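Local coordinates for protein PEPTIDE N-myristoyltransferase (Saccharomyces cerevisiae, PDB 1IIC) that transfers the fourteen-carbon myristoyl chain from myristoyl-CoA to the N-terminal glycine of peptide and protein substrates, at residues T223-L228 and I348-I353; Y320-D325 and T342-L347; I278-V283 and T291-F296; T187-N192 and A215-P220. All coordinates share one frame; numbering follows the deposited sequence.

In the fold
Helix 334-357 is shared by contacts 1 and 2, and side chains of contacts 3 and 4 (F294, L219) pack on it. Contact 1 seats the loop before strand 228-230 at D350, and contact 2 packs the end of strand 311-322 on the helix, their centres 11 Å apart. Contact 3, the hairpin in the sheet beneath, lies 10 Å from contact 1 and 11 Å from contact 2, centre to centre, and T322 OG1 meets D292 OD2 at 2.6 Å. Contact 4, where strand 182-190 ends, is 20 Å from contacts 2 and 3 between centres but touches contact 1 through Y349 and P220. Myristoyl-CoA is bound in the other half of the molecule.

Contact 1 (T223-L228 and I348-I353); sequences TKTAGL and IYDACI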
# COMPACT_ATOMS: atom_id res chain seq x y z
N THR A 223 -10.83 22.79 5.44
CA THR A 223 -10.14 22.10 6.54
C THR A 223 -10.22 22.93 7.81
O THR A 223 -10.56 24.10 7.77
CB THR A 223 -8.67 21.83 6.19
OG1 THR A 223 -8.03 23.06 5.82
CG2 THR A 223 -8.59 20.82 5.06
N LYS A 224 -9.90 22.31 8.95
CA LYS A 224 -10.00 23.02 10.23
C LYS A 224 -8.71 23.18 11.02
O LYS A 224 -8.63 24.03 11.91
CB LYS A 224 -11.05 22.34 11.12
CG LYS A 224 -12.37 22.11 10.40
CD LYS A 224 -13.52 21.86 11.37
CE LYS A 224 -14.83 21.66 10.61
NZ LYS A 224 -15.09 22.76 9.62
N THR A 225 -7.69 22.39 10.72
CA THR A 225 -6.44 22.48 11.46
C THR A 225 -5.62 23.70 11.05
O THR A 225 -5.27 23.87 9.88
CB THR A 225 -5.60 21.21 11.26
OG1 THR A 225 -6.44 20.06 11.43
CG2 THR A 225 -4.46 21.16 12.27
N ALA A 226 -5.33 24.55 12.02
CA ALA A 226 -4.56 25.76 11.79
C ALA A 226 -3.12 25.42 11.44
O ALA A 226 -2.53 24.53 12.06
CB ALA A 226 -4.60 26.64 13.04
N GLY A 227 -2.57 26.10 10.45
CA GLY A 227 -1.19 25.86 10.04
C GLY A 227 -1.05 24.78 8.98
O GLY A 227 0.04 24.55 8.45
N LEU A 228 -2.15 24.11 8.68
CA LEU A 228 -2.17 23.02 7.70
C LEU A 228 -1.97 23.55 6.26
O LEU A 228 -2.69 24.44 5.81
CB LEU A 228 -3.51 22.28 7.82
CG LEU A 228 -3.83 20.88 7.27
CD1 LEU A 228 -4.86 21.00 6.17
CD2 LEU A 228 -2.58 20.17 6.79
N ILE A 348 -6.95 13.64 10.24
CA ILE A 348 -7.56 12.76 9.25
C ILE A 348 -8.94 13.24 8.80
O ILE A 348 -9.40 12.88 7.72
CB ILE A 348 -7.59 11.30 9.78
CG1 ILE A 348 -6.16 10.88 10.12
CG2 ILE A 348 -8.16 10.35 8.71
CD1 ILE A 348 -5.15 11.06 8.98
N TYR A 349 -9.59 14.06 9.62
CA TYR A 349 -10.90 14.61 9.25
C TYR A 349 -10.64 15.62 8.12
O TYR A 349 -11.41 15.72 7.17
CB TYR A 349 -11.54 15.31 10.44
CG TYR A 349 -12.95 15.80 10.18
CD1 TYR A 349 -13.99 14.91 9.96
CD2 TYR A 349 -13.25 17.17 10.23
CE1 TYR A 349 -15.31 15.36 9.80
CE2 TYR A 349 -14.57 17.63 10.07
CZ TYR A 349 -15.59 16.72 9.86
OH TYR A 349 -16.89 17.15 9.73
N ASP A 350 -9.55 16.36 8.24
CA ASP A 350 -9.16 17.32 7.22
C ASP A 350 -8.68 16.56 5.98
O ASP A 350 -8.85 17.01 4.86
CB ASP A 350 -8.03 18.22 7.74
CG ASP A 350 -8.55 19.32 8.67
OD1 ASP A 350 -7.72 20.06 9.25
OD2 ASP A 350 -9.79 19.44 8.82
N ALA A 351 -8.08 15.39 6.20
CA ALA A 351 -7.61 14.57 5.10
C ALA A 351 -8.81 14.16 4.25
O ALA A 351 -8.73 14.17 3.04
CB ALA A 351 -6.88 13.35 5.62
N CYS A 352 -9.92 13.81 4.90
CA CYS A 352 -11.12 13.42 4.16
C CYS A 352 -11.67 14.62 3.40
O CYS A 352 -12.22 14.47 2.29
CB CYS A 352 -12.20 12.89 5.12
SG CYS A 352 -11.81 11.33 5.91
N ILE A 353 -11.54 15.79 4.00
CA ILE A 353 -12.00 17.03 3.38
C ILE A 353 -11.14 17.32 2.16
O ILE A 353 -11.66 17.69 1.10
CB ILE A 353 -11.93 18.21 4.37
CG1 ILE A 353 -13.04 18.06 5.42
CG2 ILE A 353 -12.07 19.54 3.64
CD1 ILE A 353 -12.88 18.97 6.62
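An aspartate on helix 334-357 receives two successive backbone N-H groups of the loop entering strand 228-230, the contact being centred on D350 with K224 and T225. K224 N reaches D350 OD2 at 2.9 Å, from above the carboxylate plane, and also makes a weak bond to the other oxygen. T225 N approaches D350 OD1 at 2.8 Å on its syn lone pair, the side facing OD2. The hydroxyl of T225 adds a short bond, OG1 to D350 OD1 at 2.5 Å, from the opposite side of the plane to K224 N, so OD1 is held by two firm donors. Aspartate suits the place because its short arm, with CG turned beside its own backbone N (chi1 -78°), sets both oxygens against the loop. T223 crosses it at about a right angle, CB lying 3.5 Å from D350 CG, while its methyl CG2 meets I353 CG2 at 4.0 Å and closes the apolar side. On the outer side, the chain of K224 brings CE to the edge of the Y349 ring. With an alanine in place of D350 the carboxylate is gone, and the N-H groups of K224 and T225 and the T225 hydroxyl would probably be left without their acceptor, the loop less firmly held to the helix. Beyond it the chain makes a type II turn, T225 to L228, with G227 at a positive phi of 88° where a CB would strike the preceding carbonyl. L228 then packs on Y281 and V283 of strand 278-284 and on L354, wedging the loop between that strand and the helix.

Contact 2 (Y320-D325 and T342-L347); sequences YATDAD and TRLCEL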
# COMPACT_ATOMS: atom_id res chain seq x y z
N TYR A 320 1.72 9.14 7.66
CA TYR A 320 1.47 10.33 8.46
C TYR A 320 2.32 10.31 9.73
O TYR A 320 2.96 9.30 10.05
CB TYR A 320 -0.01 10.43 8.81
CG TYR A 320 -0.56 9.31 9.66
CD1 TYR A 320 -0.23 9.21 11.03
CD2 TYR A 320 -1.43 8.35 9.12
CE1 TYR A 320 -0.77 8.19 11.82
CE2 TYR A 320 -1.97 7.33 9.91
CZ TYR A 320 -1.64 7.26 11.26
OH TYR A 320 -2.17 6.25 12.04
N ALA A 321 2.32 11.43 10.44
CA ALA A 321 3.09 11.55 11.67
C ALA A 321 2.69 12.83 12.40
O ALA A 321 2.28 13.81 11.78
CB ALA A 321 4.58 11.58 11.35
N THR A 322 2.82 12.81 13.72
CA THR A 322 2.47 13.96 14.55
C THR A 322 3.25 13.87 15.85
O THR A 322 3.65 12.78 16.25
CB THR A 322 0.93 13.98 14.83
OG1 THR A 322 0.60 15.11 15.65
CG2 THR A 322 0.50 12.70 15.52
N ASP A 323 3.48 15.00 16.51
CA ASP A 323 4.20 15.00 17.79
C ASP A 323 3.24 15.05 18.97
O ASP A 323 3.67 15.21 20.11
CB ASP A 323 5.16 16.19 17.87
CG ASP A 323 4.45 17.55 17.74
OD1 ASP A 323 3.20 17.61 17.84
OD2 ASP A 323 5.16 18.56 17.53
N ALA A 324 1.95 14.91 18.69
CA ALA A 324 0.92 14.97 19.73
C ALA A 324 1.20 14.18 21.00
O ALA A 324 0.74 14.57 22.08
CB ALA A 324 -0.43 14.54 19.15
N ASP A 325 1.93 13.07 20.91
CA ASP A 325 2.21 12.30 22.12
C ASP A 325 3.70 12.18 22.47
O ASP A 325 4.08 11.37 23.33
CB ASP A 325 1.58 10.90 22.03
CG ASP A 325 2.34 9.94 21.12
OD1 ASP A 325 3.43 10.29 20.62
OD2 ASP A 325 1.84 8.81 20.91
N THR A 342 -7.09 12.60 19.70
CA THR A 342 -7.70 13.88 19.40
C THR A 342 -7.03 14.55 18.20
O THR A 342 -7.69 15.16 17.37
CB THR A 342 -7.63 14.84 20.61
OG1 THR A 342 -8.38 14.28 21.69
CG2 THR A 342 -8.25 16.21 20.26
N ARG A 343 -5.70 14.43 18.10
CA ARG A 343 -4.99 15.05 16.99
C ARG A 343 -5.23 14.31 15.67
O ARG A 343 -5.48 14.94 14.64
CB ARG A 343 -3.49 15.11 17.30
CG ARG A 343 -2.71 15.99 16.36
CD ARG A 343 -3.34 17.38 16.27
NE ARG A 343 -2.49 18.34 15.59
CZ ARG A 343 -2.80 19.62 15.39
NH1 ARG A 343 -3.97 20.09 15.82
NH2 ARG A 343 -1.94 20.43 14.80
N LEU A 344 -5.17 12.99 15.71
CA LEU A 344 -5.38 12.19 14.51
C LEU A 344 -6.80 12.37 13.98
O LEU A 344 -7.01 12.49 12.78
CB LEU A 344 -5.11 10.70 14.79
CG LEU A 344 -3.65 10.34 15.13
CD1 LEU A 344 -3.51 8.83 15.20
CD2 LEU A 344 -2.69 10.91 14.07
N CYS A 345 -7.77 12.38 14.88
CA CYS A 345 -9.15 12.59 14.45
C CYS A 345 -9.25 13.94 13.74
O CYS A 345 -10.02 14.09 12.79
CB CYS A 345 -10.11 12.55 15.65
SG CYS A 345 -10.45 10.89 16.24
N GLU A 346 -8.48 14.93 14.20
CA GLU A 346 -8.49 16.26 13.59
C GLU A 346 -7.82 16.24 12.22
O GLU A 346 -8.39 16.66 11.22
CB GLU A 346 -7.75 17.28 14.48
CG GLU A 346 -8.41 17.59 15.81
CD GLU A 346 -7.55 18.48 16.72
OE1 GLU A 346 -8.06 18.90 17.78
OE2 GLU A 346 -6.37 18.75 16.38
N LEU A 347 -6.58 15.76 12.19
CA LEU A 347 -5.82 15.68 10.94
C LEU A 347 -6.49 14.83 9.86
O LEU A 347 -6.60 15.24 8.70
CB LEU A 347 -4.42 15.12 11.21
CG LEU A 347 -3.44 15.95 12.05
CD1 LEU A 347 -2.10 15.25 12.06
CD2 LEU A 347 -3.28 17.34 11.46
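A324 and R343 make the closest carbon contact between 320-325 and 342-347, CB to CB at 3.6 Å. An alanine is small enough to let the chain turn directly against the helix. Deeper in, the packing is apolar: the L344 methyl CD2 is 3.9 Å from T322 CG2 and 4.0 Å from CE1 of Y320, whose ring it meets obliquely. Next along the helix, L347 CD1 closes on T322 CB at 4.3 Å. Leucine fits both helix positions because its branched end can fill the gap between segments whose axes come no nearer than 9.9 Å. T322 divides its side chain between two settings: the methyl joins the leucines, whereas OG1, anti to the backbone N (chi1 180°), lies beside R343 CG and bonds to D292 OD2; it also takes a weak bond from A324 N, as in an ST turn. R343 spans both sides: its CB and CG are in the tight part, while its guanidinium end, with E346, makes the looser, partly exposed side. The chain bends at chi2 (52°) and carries the guanidinium past the threonine to two carboxylates: NH1 forms a salt bridge with E346 OE2 at 2.8 Å, one turn along the helix, and NH2 another with D292. Such pairing probably steadies the charge of the arginine and keeps its end from swinging. The contact belongs to the beta-alpha-beta unit of strand 311-322, helix 334-357 and strand 362-366. Strand 290-303 lies alongside, A321 bonding with F293 through the backbone, and A321 turns its methyl away from helix 334-357 onto F243 and Y246 of helix 236-247.

Contact 3 (I278-V283 and T291-F296); sequences IFSYVV and TDFFSF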
# COMPACT_ATOMS: atom_id res chain seq x y z
N ILE A 278 0.28 11.63 -5.58
CA ILE A 278 0.54 11.77 -4.15
C ILE A 278 0.11 13.15 -3.63
O ILE A 278 0.36 14.17 -4.28
CB ILE A 278 2.04 11.53 -3.84
CG1 ILE A 278 2.27 11.46 -2.33
CG2 ILE A 278 2.87 12.65 -4.46
CD1 ILE A 278 1.53 10.34 -1.63
N PHE A 279 -0.56 13.16 -2.48
CA PHE A 279 -1.06 14.38 -1.85
C PHE A 279 -0.53 14.44 -0.41
O PHE A 279 -1.05 13.78 0.48
CB PHE A 279 -2.60 14.38 -1.80
CG PHE A 279 -3.27 14.40 -3.15
CD1 PHE A 279 -3.21 13.30 -4.01
CD2 PHE A 279 -3.99 15.52 -3.56
CE1 PHE A 279 -3.86 13.32 -5.26
CE2 PHE A 279 -4.64 15.55 -4.81
CZ PHE A 279 -4.58 14.44 -5.65
N SER A 280 0.51 15.25 -0.18
CA SER A 280 1.09 15.35 1.16
C SER A 280 0.88 16.73 1.80
O SER A 280 1.05 17.76 1.15
CB SER A 280 2.57 15.03 1.11
OG SER A 280 2.78 13.69 0.68
N TYR A 281 0.52 16.72 3.08
CA TYR A 281 0.27 17.94 3.84
C TYR A 281 1.05 18.00 5.13
O TYR A 281 1.45 16.98 5.69
CB TYR A 281 -1.23 18.07 4.13
CG TYR A 281 -2.02 17.98 2.86
CD1 TYR A 281 -2.29 16.75 2.28
CD2 TYR A 281 -2.40 19.14 2.17
CE1 TYR A 281 -2.89 16.66 1.04
CE2 TYR A 281 -3.00 19.06 0.92
CZ TYR A 281 -3.24 17.80 0.36
OH TYR A 281 -3.80 17.69 -0.89
N VAL A 282 1.25 19.22 5.61
CA VAL A 282 2.00 19.46 6.82
C VAL A 282 1.29 20.54 7.63
O VAL A 282 0.47 21.28 7.10
CB VAL A 282 3.43 19.95 6.45
CG1 VAL A 282 4.02 20.75 7.58
CG2 VAL A 282 4.32 18.76 6.12
N VAL A 283 1.57 20.59 8.93
CA VAL A 283 1.01 21.61 9.79
C VAL A 283 2.22 22.35 10.35
O VAL A 283 3.09 21.74 10.97
CB VAL A 283 0.17 21.03 10.95
CG1 VAL A 283 -0.25 22.16 11.88
CG2 VAL A 283 -1.07 20.32 10.42
N THR A 291 4.70 20.23 13.12
CA THR A 291 4.22 19.28 14.12
C THR A 291 3.33 18.16 13.60
O THR A 291 3.05 17.22 14.33
CB THR A 291 3.45 20.03 15.21
OG1 THR A 291 2.38 20.77 14.62
CG2 THR A 291 4.38 21.01 15.95
N ASP A 292 2.87 18.25 12.35
CA ASP A 292 2.00 17.23 11.78
C ASP A 292 2.29 16.97 10.31
O ASP A 292 2.80 17.82 9.59
CB ASP A 292 0.52 17.63 11.93
CG ASP A 292 0.13 17.88 13.37
OD1 ASP A 292 0.24 19.04 13.83
OD2 ASP A 292 -0.27 16.91 14.05
N PHE A 293 1.93 15.78 9.86
CA PHE A 293 2.17 15.38 8.48
C PHE A 293 1.26 14.23 8.13
O PHE A 293 1.10 13.31 8.92
CB PHE A 293 3.64 14.97 8.32
CG PHE A 293 3.90 14.07 7.14
CD1 PHE A 293 4.18 12.72 7.32
CD2 PHE A 293 3.85 14.56 5.84
CE1 PHE A 293 4.42 11.88 6.24
CE2 PHE A 293 4.08 13.73 4.75
CZ PHE A 293 4.36 12.38 4.95
N PHE A 294 0.63 14.30 6.97
CA PHE A 294 -0.21 13.21 6.52
C PHE A 294 -0.31 13.23 5.01
O PHE A 294 -0.19 14.27 4.37
CB PHE A 294 -1.60 13.27 7.18
CG PHE A 294 -2.45 14.43 6.76
CD1 PHE A 294 -2.70 15.48 7.64
CD2 PHE A 294 -3.04 14.46 5.49
CE1 PHE A 294 -3.53 16.53 7.27
CE2 PHE A 294 -3.86 15.51 5.11
CZ PHE A 294 -4.11 16.55 6.00
N SER A 295 -0.53 12.05 4.44
CA SER A 295 -0.61 11.95 2.99
C SER A 295 -1.60 10.88 2.57
O SER A 295 -1.99 10.03 3.36
CB SER A 295 0.76 11.61 2.42
OG SER A 295 1.20 10.36 2.91
N PHE A 296 -2.01 10.96 1.31
CA PHE A 296 -2.90 9.97 0.74
C PHE A 296 -2.59 9.96 -0.75
O PHE A 296 -2.07 10.94 -1.28
CB PHE A 296 -4.37 10.30 1.02
CG PHE A 296 -4.85 11.62 0.45
CD1 PHE A 296 -5.27 11.72 -0.88
CD2 PHE A 296 -4.93 12.75 1.26
CE1 PHE A 296 -5.78 12.93 -1.38
CE2 PHE A 296 -5.44 13.97 0.77
CZ PHE A 296 -5.86 14.06 -0.55
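F279 and F296 pair across two antiparallel strands, as do Y281 and F294. In each pair the methylene of one residue sits over the ring of the other: F279 CB is 3.6 Å from the F296 ring centroid, and Y281 CB 4.0 Å from that of F294. The rings themselves run nearly parallel but are slid apart, F279 and F296 at 12° with barely any overlap. F294 and F296 place CG between the backbone N and the carbonyl carbon (chi1 68° and 61°), which lays their rings across the neighbouring strand. Y281 CE1 touches F296 CE2 at 3.7 Å and links the two pairs into an aromatic cluster, with its hydroxyl at the edge of the F279 ring. Flat rings suit this face because they can lie against the sheet and one another. Backbone bonds fix the register: Y281 N to F294 O is 2.9 Å long, F279 N to F296 O likewise. Further along, V283 CG2 rests on D292 CB at 3.5 Å. The other face is mixed: V282 meets the F293 edge, and S280 and S295 are small and turn their hydroxyls to F265 O and Y319 O. L228 of strand 228-230 and A351 and L354 of helix 334-357 pack against F294. The arrangement is a beta hairpin, strands 278-284 and 290-303, within the mixed sheet of an acetyltransferase-like fold.

Contact 4 (T187-N192 and A215-P220); sequences THRPLN and AENALP
R189, N217 and L219 carry most of this contact, where strand 182-190 ends beside the segment that leads the chain out of helix 210-217. The guanidinium of R189 presents its edge to the backbone: NH1 donates to N217 O at 3.0 Å in a fairly straight bond (163°), the acceptor lying in the guanidinium plane. The same nitrogen gives a 2.7 Å bond to P190 O, and NE is taken by L378 O, so three carbonyls fix the orientation of the group. The reach comes from the bend at chi2 (-64°), which brings the end of the chain round to the carbonyl of its own neighbour. L219 lies over one face of the guanidinium, with CD2 4.0 Å above the plane and offset toward the rim. That methyl also meets L191 CD2 at 3.7 Å, so one leucine serves both the charged group and the apolar core beside C352. The very close approach of L219 CD1 to R189 NH2, however, makes the details of this leucine side chain doubtful. N217 packs its amide on the ring of P190, CB of the proline being 4.1 Å from N217 CG. A water gives a second bond to N217 O, at 3.0 Å, and joins it to L191 O. A leucine in place of R189 would probably leave the carbonyls of N217, P190 and L378 without that donor and the 217-219 segment less firmly held to the strand. Past the contact N192 is the N-cap of helix 193-198. The site is thus a strand-to-helix junction where an interior strand of the mixed sheet of this acetyltransferase-like fold runs out into a loop.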
# COMPACT_ATOMS: atom_id res chain seq x y z
N THR A 187 -11.04 -0.52 5.39
CA THR A 187 -12.20 0.27 5.79
C THR A 187 -12.40 1.31 4.70
O THR A 187 -11.46 1.65 4.00
CB THR A 187 -12.00 0.96 7.15
OG1 THR A 187 -10.96 1.92 7.05
CG2 THR A 187 -11.66 -0.07 8.21
N HIS A 188 -13.63 1.81 4.55
CA HIS A 188 -13.93 2.79 3.50
C HIS A 188 -14.77 3.94 4.02
O HIS A 188 -15.85 3.72 4.59
CB HIS A 188 -14.69 2.11 2.35
CG HIS A 188 -14.10 0.80 1.93
ND1 HIS A 188 -12.96 0.71 1.16
CD2 HIS A 188 -14.45 -0.47 2.25
CE1 HIS A 188 -12.62 -0.56 1.03
NE2 HIS A 188 -13.51 -1.30 1.68
N ARG A 189 -14.27 5.16 3.83
CA ARG A 189 -14.97 6.35 4.26
C ARG A 189 -15.64 6.97 3.04
O ARG A 189 -14.97 7.48 2.14
CB ARG A 189 -14.00 7.37 4.85
CG ARG A 189 -14.61 8.32 5.89
CD ARG A 189 -15.68 9.23 5.34
NE ARG A 189 -16.17 10.14 6.38
CZ ARG A 189 -17.13 11.05 6.22
NH1 ARG A 189 -17.73 11.19 5.04
NH2 ARG A 189 -17.50 11.81 7.23
N PRO A 190 -16.98 6.91 2.98
CA PRO A 190 -17.74 7.47 1.86
C PRO A 190 -17.59 8.98 1.82
O PRO A 190 -17.90 9.66 2.80
CB PRO A 190 -19.19 7.06 2.17
CG PRO A 190 -19.03 5.85 3.07
CD PRO A 190 -17.87 6.25 3.94
N LEU A 191 -17.11 9.51 0.71
CA LEU A 191 -16.92 10.94 0.56
C LEU A 191 -18.05 11.46 -0.34
O LEU A 191 -18.59 12.54 -0.13
CB LEU A 191 -15.55 11.23 -0.08
CG LEU A 191 -14.34 10.73 0.72
CD1 LEU A 191 -13.05 10.99 -0.03
CD2 LEU A 191 -14.32 11.43 2.09
N ASN A 192 -18.38 10.65 -1.34
CA ASN A 192 -19.45 10.98 -2.27
C ASN A 192 -20.46 9.83 -2.18
O ASN A 192 -20.52 8.99 -3.08
CB ASN A 192 -18.89 11.08 -3.67
CG ASN A 192 -19.82 11.78 -4.62
OD1 ASN A 192 -21.03 11.55 -4.60
ND2 ASN A 192 -19.27 12.64 -5.47
N ALA A 215 -26.66 12.99 4.31
CA ALA A 215 -26.45 13.93 5.40
C ALA A 215 -25.44 13.36 6.40
O ALA A 215 -24.56 14.08 6.90
CB ALA A 215 -27.77 14.22 6.11
N GLU A 216 -25.57 12.07 6.67
CA GLU A 216 -24.71 11.36 7.60
C GLU A 216 -23.25 11.43 7.16
O GLU A 216 -22.35 11.57 7.98
CB GLU A 216 -25.15 9.90 7.70
CG GLU A 216 -24.21 8.98 8.48
CD GLU A 216 -24.03 9.38 9.94
OE1 GLU A 216 -24.89 10.12 10.46
OE2 GLU A 216 -23.05 8.93 10.57
N ASN A 217 -23.03 11.33 5.85
CA ASN A 217 -21.67 11.36 5.31
C ASN A 217 -21.21 12.71 4.77
O ASN A 217 -20.07 12.85 4.33
CB ASN A 217 -21.53 10.27 4.25
CG ASN A 217 -21.71 8.88 4.84
OD1 ASN A 217 -20.90 8.44 5.66
ND2 ASN A 217 -22.78 8.20 4.46
N ALA A 218 -22.10 13.70 4.83
CA ALA A 218 -21.79 15.05 4.37
C ALA A 218 -20.56 15.57 5.13
O ALA A 218 -20.41 15.33 6.33
CB ALA A 218 -22.97 15.97 4.62
N LEU A 219 -19.71 16.29 4.41
CA LEU A 219 -18.46 16.81 4.95
C LEU A 219 -18.32 18.32 4.77
O LEU A 219 -18.89 18.90 3.85
CB LEU A 219 -17.30 16.12 4.24
CG LEU A 219 -16.25 15.31 4.99
CD1 LEU A 219 -16.88 14.48 6.07
CD2 LEU A 219 -15.52 14.44 3.97
N PRO A 220 -17.54 18.97 5.65
CA PRO A 220 -17.35 20.42 5.53
C PRO A 220 -16.55 20.66 4.25
O PRO A 220 -15.87 19.76 3.77
CB PRO A 220 -16.56 20.78 6.77
CG PRO A 220 -16.96 19.71 7.76
CD PRO A 220 -16.98 18.47 6.92
O HOH W 1 -18.80 13.98 1.91